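Glucose/sorbosone dehydrogenases (Escherichia coli K12, PDB 2G8S) is a beta-propeller protein of the glucose/sorbosone dehydrogenase family, built mostly of four-stranded antiparallel sheets and carrying a bound calcium ion. Local coordinates at residues R134-G139 / M202-W207; Y194-P199 / L213-P218. One frame throughout, in Å; residues are numbered along the deposited sequence. Where two conformers were deposited one is given.

Contact 1: residues R134-G139 / M202-W207; sequences RLVFDG and MAMNPW
Val-136 meets two selenomethionines, Met-202 and Met-204, one with each of its methyl groups, and the contact between 134-139 and 202-207 illustrates how neighbouring propeller sheets pack through side chains without a direct hydrogen bond. The two strands run nearly parallel, at 18°, with their axes 7.1 Å apart. Val-136 CG2 rests 3.8 Å from Met-202 CB, while CG1, placed opposite the backbone N (chi1 173°), lies at the same distance from Met-204 CG. The side chains of Arg-134 and Met-202 lie antiparallel, Arg-134 CG against Met-202 CB; in the conformer given, Met-202 CE turns toward Arg-134 O. Met-204 bends twice, at chi2 and again at chi3, which curls its SE and CE over Asp-138, with CE 3.9 Å from Asp-138 CB. Arg-134 adds a polar link: NH1 donates to a water (3.0 Å) that also lies 2.9 Å from Met-202 O, although other acceptors compete for its protons. NE and NH1 of Arg-134 form salt bridges with Asp-70 and Asp-327, whereas Asp-138 OD1 turns to backbone N-H groups of Lys-140 and Tyr-142. Strands 135-137 and 198-205 are the first strands, at the inner edges of successive blades; Leu-211 and Leu-213 of strand 210-216 and Ala-146 of strand 142-147 extend the apolar layer between them.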
loop_
_atom_site.group_PDB
_atom_site.type_symbol
_atom_site.label_atom_id
_atom_site.label_comp_id
_atom_site.label_asym_id
_atom_site.label_seq_id
_atom_site.Cartn_x
_atom_site.Cartn_y
_atom_site.Cartn_z
ATOM N N ARG A 134 -0.216 1.577 3.334
ATOM C CA ARG A 134 -0.480 0.142 3.214
ATOM C C ARG A 134 -0.150 -0.614 4.500
ATOM O O ARG A 134 0.870 -0.354 5.139
ATOM C CB ARG A 134 0.290 -0.467 2.040
ATOM C CG ARG A 134 -0.016 -1.945 1.781
ATOM C CD ARG A 134 -0.782 -2.173 0.483
ATOM N NE ARG A 134 -2.196 -1.807 0.551
ATOM C CZ ARG A 134 -2.993 -1.700 -0.517
ATOM N NH1 ARG A 134 -2.516 -1.915 -1.740
ATOM N NH2 ARG A 134 -4.272 -1.377 -0.367
ATOM N N LEU A 135 -1.038 -1.542 4.856
ATOM C CA LEU A 135 -0.859 -2.436 5.997
ATOM C C LEU A 135 -0.738 -3.854 5.473
ATOM O O LEU A 135 -1.565 -4.286 4.669
ATOM C CB LEU A 135 -2.090 -2.368 6.905
ATOM C CG LEU A 135 -2.544 -0.978 7.351
ATOM C CD1 LEU A 135 -3.858 -1.071 8.117
ATOM C CD2 LEU A 135 -1.462 -0.343 8.188
ATOM N N VAL A 136 0.270 -4.585 5.935
ATOM C CA VAL A 136 0.382 -6.000 5.563
ATOM C C VAL A 136 0.727 -6.854 6.780
ATOM O O VAL A 136 1.719 -6.587 7.466
ATOM C CB VAL A 136 1.442 -6.231 4.445
ATOM C CG1 VAL A 136 1.659 -7.729 4.217
ATOM C CG2 VAL A 136 1.007 -5.585 3.142
ATOM N N PHE A 137 -0.089 -7.877 7.043
ATOM C CA PHE A 137 0.248 -8.874 8.062
ATOM C C PHE A 137 1.180 -9.931 7.460
ATOM O O PHE A 137 0.935 -10.412 6.340
ATOM C CB PHE A 137 -1.021 -9.526 8.624
ATOM C CG PHE A 137 -1.828 -8.610 9.505
ATOM C CD1 PHE A 137 -1.503 -8.461 10.855
ATOM C CD2 PHE A 137 -2.893 -7.891 8.984
ATOM C CE1 PHE A 137 -2.231 -7.594 11.668
ATOM C CE2 PHE A 137 -3.631 -7.023 9.791
ATOM C CZ PHE A 137 -3.294 -6.876 11.136
ATOM N N ASP A 138 2.247 -10.285 8.180
ATOM C CA ASP A 138 3.182 -11.269 7.633
ATOM C C ASP A 138 2.751 -12.717 7.882
ATOM O O ASP A 138 3.342 -13.640 7.324
ATOM C CB ASP A 138 4.627 -11.021 8.092
ATOM C CG ASP A 138 4.860 -11.309 9.574
ATOM O OD1 ASP A 138 3.901 -11.579 10.335
ATOM O OD2 ASP A 138 6.044 -11.261 9.969
ATOM N N GLY A 139 1.703 -12.898 8.683
ATOM C CA GLY A 139 1.165 -14.237 8.946
ATOM C C GLY A 139 1.921 -15.013 10.009
ATOM O O GLY A 139 1.652 -16.201 10.237
HETATM N N MSE A 202 2.305 -2.986 -1.239
HETATM C CA MSE A 202 3.113 -3.942 -0.477
HETATM C C MSE A 202 2.383 -5.266 -0.473
HETATM O O MSE A 202 1.147 -5.301 -0.523
HETATM C CB MSE A 202 3.313 -3.527 0.984
HETATM C CG MSE A 202 3.979 -2.215 1.220
HETATM SE SE MSE A 202 4.924 -2.199 2.924
HETATM C CE MSE A 202 3.430 -2.531 4.162
ATOM N N ALA A 203 3.143 -6.356 -0.429
ATOM C CA ALA A 203 2.539 -7.696 -0.358
ATOM C C ALA A 203 3.561 -8.728 0.076
ATOM O O ALA A 203 4.759 -8.556 -0.148
ATOM C CB ALA A 203 1.955 -8.077 -1.711
HETATM N N MSE A 204 3.074 -9.799 0.693
HETATM C CA MSE A 204 3.936 -10.940 1.020
HETATM C C MSE A 204 4.153 -11.785 -0.230
HETATM O O MSE A 204 3.194 -12.245 -0.854
HETATM C CB MSE A 204 3.314 -11.806 2.129
HETATM C CG MSE A 204 3.173 -11.111 3.481
HETATM SE SE MSE A 204 4.842 -10.497 4.238
HETATM C CE MSE A 204 5.671 -12.227 4.546
ATOM N N ASN A 205 5.418 -11.987 -0.583
ATOM C CA ASN A 205 5.773 -12.902 -1.655
ATOM C C ASN A 205 5.503 -14.318 -1.141
ATOM O O ASN A 205 6.114 -14.735 -0.156
ATOM C CB ASN A 205 7.238 -12.697 -2.049
ATOM C CG ASN A 205 7.709 -13.668 -3.123
ATOM O OD1 ASN A 205 7.366 -14.850 -3.109
ATOM N ND2 ASN A 205 8.513 -13.171 -4.053
ATOM N N PRO A 206 4.585 -15.053 -1.799
ATOM C CA PRO A 206 4.200 -16.380 -1.305
ATOM C C PRO A 206 5.241 -17.479 -1.556
ATOM O O PRO A 206 5.097 -18.589 -1.028
ATOM C CB PRO A 206 2.916 -16.673 -2.087
ATOM C CG PRO A 206 3.124 -15.986 -3.387
ATOM C CD PRO A 206 3.827 -14.694 -3.018
ATOM N N TRP A 207 6.260 -17.179 -2.355
ATOM C CA TRP A 207 7.313 -18.159 -2.675
ATOM C C TRP A 207 8.541 -17.995 -1.792
ATOM O O TRP A 207 9.268 -18.955 -1.539
ATOM C CB TRP A 207 7.695 -18.066 -4.146
ATOM C CG TRP A 207 6.498 -18.256 -5.019
ATOM C CD1 TRP A 207 5.806 -19.414 -5.218
ATOM C CD2 TRP A 207 5.835 -17.252 -5.787
ATOM N NE1 TRP A 207 4.755 -19.197 -6.083
ATOM C CE2 TRP A 207 4.748 -17.874 -6.442
ATOM C CE3 TRP A 207 6.049 -15.883 -5.986
ATOM C CZ2 TRP A 207 3.883 -17.169 -7.292
ATOM C CZ3 TRP A 207 5.193 -15.191 -6.822
ATOM C CH2 TRP A 207 4.120 -15.833 -7.460
HETATM O O HOH W 1 -0.398 -3.879 -2.575
#

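Contact 2: residues Y194-P199 / L213-P218; sequences YGIRNP and LNEHGP. With EDO (1,2-ethanediol), chain E.
Segments 194-199 and 213-218 meet in a buried, largely polar contact at the open end of the beta hairpin formed by strands 198-205 and 210-216, where the chain enters the first strand and leaves the second. Backbone pairing is short: His-216 N donates to Asn-198 O (3.0 Å), and Pro-199 faces Glu-215 as a non-hydrogen-bonded antiparallel pair, its CA lying 3.1 Å from Asn-214 O in a CA-H...O contact. Side chains carry the join beyond this point. Glu-215 sends its carboxylate, on a chain extended beyond CG, back to the incoming loop. There OE1 accepts the backbone N-H of Arg-197 almost straight (2.8 Å, 168°), on its syn side but 32° out of the carboxylate plane. The same oxygen accepts from O1 of 1,2-ethanediol, while OE2 accepts a hydrogen bond from a water that also serves Gly-195 O. Glu-215 OE2 also lies 3.4 Å from Ile-196 CG2.

Arg-197 reaches the other way. With CG opposite the backbone N (chi1 -174°) and the chain straight to NE, it passes over the His-216 carbonyl, NH1 donating to His-216 O (3.0 Å) from above the carbonyl plane, and crosses Pro-218 obliquely. The Gly-217 to Pro-218 peptide covers one guanidinium face, with Pro-218 N 3.5 Å above its centre, so both the hydrogen bond and the flat cover restrict its rotation. On the side of the sheet bearing Asn-198 and His-216, a second water joins Asn-198 ND2 to His-216 ND1, and Asn-198 OD1 accepts from Gly-132 N. The diol probably comes from the crystallisation liquor. Polar groups gathered in this way, with the Glu-215 side chain about 5 Å from the calcium ion, are consistent with the loop-lined face of a beta-propeller.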
loop_
_atom_site.group_PDB
_atom_site.type_symbol
_atom_site.label_atom_id
_atom_site.label_comp_id
_atom_site.label_asym_id
_atom_site.label_seq_id
_atom_site.Cartn_x
_atom_site.Cartn_y
_atom_site.Cartn_z
ATOM N N TYR A 194 14.272 2.013 6.772
ATOM C CA TYR A 194 14.158 3.449 6.541
ATOM C C TYR A 194 14.679 3.841 5.166
ATOM O O TYR A 194 15.115 2.981 4.411
ATOM C CB TYR A 194 14.817 4.242 7.685
ATOM C CG TYR A 194 16.312 4.070 7.882
ATOM C CD1 TYR A 194 17.185 5.123 7.591
ATOM C CD2 TYR A 194 16.845 2.903 8.428
ATOM C CE1 TYR A 194 18.558 5.000 7.788
ATOM C CE2 TYR A 194 18.229 2.770 8.635
ATOM C CZ TYR A 194 19.073 3.826 8.310
ATOM O OH TYR A 194 20.427 3.697 8.520
ATOM N N GLY A 195 14.604 5.125 4.831
ATOM C CA GLY A 195 15.072 5.588 3.520
ATOM C C GLY A 195 14.128 5.243 2.384
ATOM O O GLY A 195 14.559 4.864 1.290
ATOM N N ILE A 196 12.836 5.369 2.657
ATOM C CA ILE A 196 11.846 5.202 1.597
ATOM C C ILE A 196 11.119 6.528 1.403
ATOM O O ILE A 196 11.064 7.374 2.308
ATOM C CB ILE A 196 10.900 3.981 1.824
ATOM C CG1 ILE A 196 10.032 4.186 3.056
ATOM C CG2 ILE A 196 11.707 2.658 1.912
ATOM C CD1 ILE A 196 8.996 3.098 3.271
ATOM N N ARG A 197 10.632 6.746 0.181
ATOM C CA ARG A 197 10.043 8.027 -0.222
ATOM C C ARG A 197 8.534 8.031 0.001
ATOM O O ARG A 197 8.054 8.571 0.991
ATOM C CB ARG A 197 10.395 8.347 -1.686
ATOM C CG ARG A 197 9.952 9.721 -2.149
ATOM C CD ARG A 197 10.384 9.993 -3.592
ATOM N NE ARG A 197 9.888 11.279 -4.080
ATOM C CZ ARG A 197 8.697 11.455 -4.647
ATOM N NH1 ARG A 197 7.865 10.421 -4.796
ATOM N NH2 ARG A 197 8.329 12.667 -5.067
ATOM N N ASN A 198 7.790 7.428 -0.927
ATOM C CA ASN A 198 6.351 7.239 -0.751
ATOM C C ASN A 198 5.952 5.829 -1.166
ATOM O O ASN A 198 5.713 5.564 -2.345
ATOM C CB ASN A 198 5.496 8.286 -1.479
ATOM C CG ASN A 198 4.044 8.278 -0.990
ATOM O OD1 ASN A 198 3.784 7.877 0.144
ATOM N ND2 ASN A 198 3.106 8.735 -1.826
ATOM N N PRO A 199 5.892 4.908 -0.190
ATOM C CA PRO A 199 5.582 3.521 -0.513
ATOM C C PRO A 199 4.108 3.446 -0.840
ATOM O O PRO A 199 3.296 4.152 -0.223
ATOM C CB PRO A 199 5.894 2.773 0.792
ATOM C CG PRO A 199 5.695 3.801 1.867
ATOM C CD PRO A 199 6.042 5.126 1.263
ATOM N N LEU A 213 7.828 -4.375 -1.270
ATOM C CA LEU A 213 7.103 -3.118 -1.359
ATOM C C LEU A 213 7.489 -2.355 -2.598
ATOM O O LEU A 213 8.541 -2.621 -3.202
ATOM C CB LEU A 213 7.313 -2.257 -0.116
ATOM C CG LEU A 213 8.628 -1.592 0.253
ATOM C CD1 LEU A 213 8.977 -0.384 -0.630
ATOM C CD2 LEU A 213 8.527 -1.127 1.706
ATOM N N ASN A 214 6.640 -1.405 -2.970
ATOM C CA ASN A 214 7.003 -0.486 -4.033
ATOM C C ASN A 214 6.849 0.957 -3.585
ATOM O O ASN A 214 6.230 1.248 -2.547
ATOM C CB ASN A 214 6.254 -0.790 -5.352
ATOM C CG ASN A 214 4.784 -0.408 -5.309
ATOM O OD1 ASN A 214 4.399 0.618 -4.737
ATOM N ND2 ASN A 214 3.961 -1.208 -5.966
ATOM N N GLU A 215 7.452 1.858 -4.343
ATOM C CA GLU A 215 7.397 3.272 -3.984
ATOM C C GLU A 215 7.495 4.184 -5.186
ATOM O O GLU A 215 8.115 3.832 -6.201
ATOM C CB GLU A 215 8.452 3.646 -2.930
ATOM C CG GLU A 215 9.873 3.334 -3.283
ATOM C CD GLU A 215 10.820 3.691 -2.137
ATOM O OE1 GLU A 215 10.968 4.900 -1.868
ATOM O OE2 GLU A 215 11.397 2.764 -1.517
ATOM N N HIS A 216 6.876 5.357 -5.063
ATOM C CA HIS A 216 6.993 6.385 -6.083
ATOM C C HIS A 216 8.315 7.113 -5.972
ATOM O O HIS A 216 8.704 7.561 -4.889
ATOM C CB HIS A 216 5.889 7.427 -5.933
ATOM C CG HIS A 216 4.536 6.929 -6.309
ATOM N ND1 HIS A 216 3.397 7.692 -6.165
ATOM C CD2 HIS A 216 4.133 5.737 -6.803
ATOM C CE1 HIS A 216 2.350 6.993 -6.570
ATOM N NE2 HIS A 216 2.772 5.803 -6.962
ATOM N N GLY A 217 8.986 7.256 -7.106
ATOM C CA GLY A 217 10.104 8.181 -7.221
ATOM C C GLY A 217 9.566 9.561 -7.563
ATOM O O GLY A 217 8.357 9.727 -7.758
ATOM N N PRO A 218 10.458 10.565 -7.602
ATOM C CA PRO A 218 10.119 11.935 -8.000
ATOM C C PRO A 218 9.882 11.966 -9.517
ATOM O O PRO A 218 8.897 11.388 -9.984
ATOM C CB PRO A 218 11.341 12.739 -7.546
ATOM C CG PRO A 218 12.495 11.743 -7.591
ATOM C CD PRO A 218 11.873 10.417 -7.207
HETATM C C1 EDO E . 12.315 6.307 -4.303
HETATM O O1 EDO E . 12.950 6.289 -3.011
HETATM C C2 EDO E . 12.945 7.417 -5.142
HETATM O O2 EDO E . 14.361 7.254 -5.156
HETATM O O HOH W 2 13.943 3.689 -1.275
HETATM O O HOH W 3 3.369 9.867 -4.453
#

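The two contacts share strand 198-205 and show how one propeller strand can serve two purposes. Contact 2 ties its beginning to its hairpin partner within a sheet, and contact 1 packs its later part against strand 135-137 of the preceding sheet. Their centres lie 16 Å apart, yet they touch, Met-202 CG of contact 1 being 3.6 Å from Leu-213 CB of contact 2. The calcium ion, bound by Glu-223 and Tyr-233, is on the side of contact 2: the side chain of Glu-215 comes within about 5 Å, whereas that of Met-202 stays about 13 Å away. One 1,2-ethanediol lies about 3 Å from the Arg-134 side chain; another is hydrogen-bonded to Glu-215.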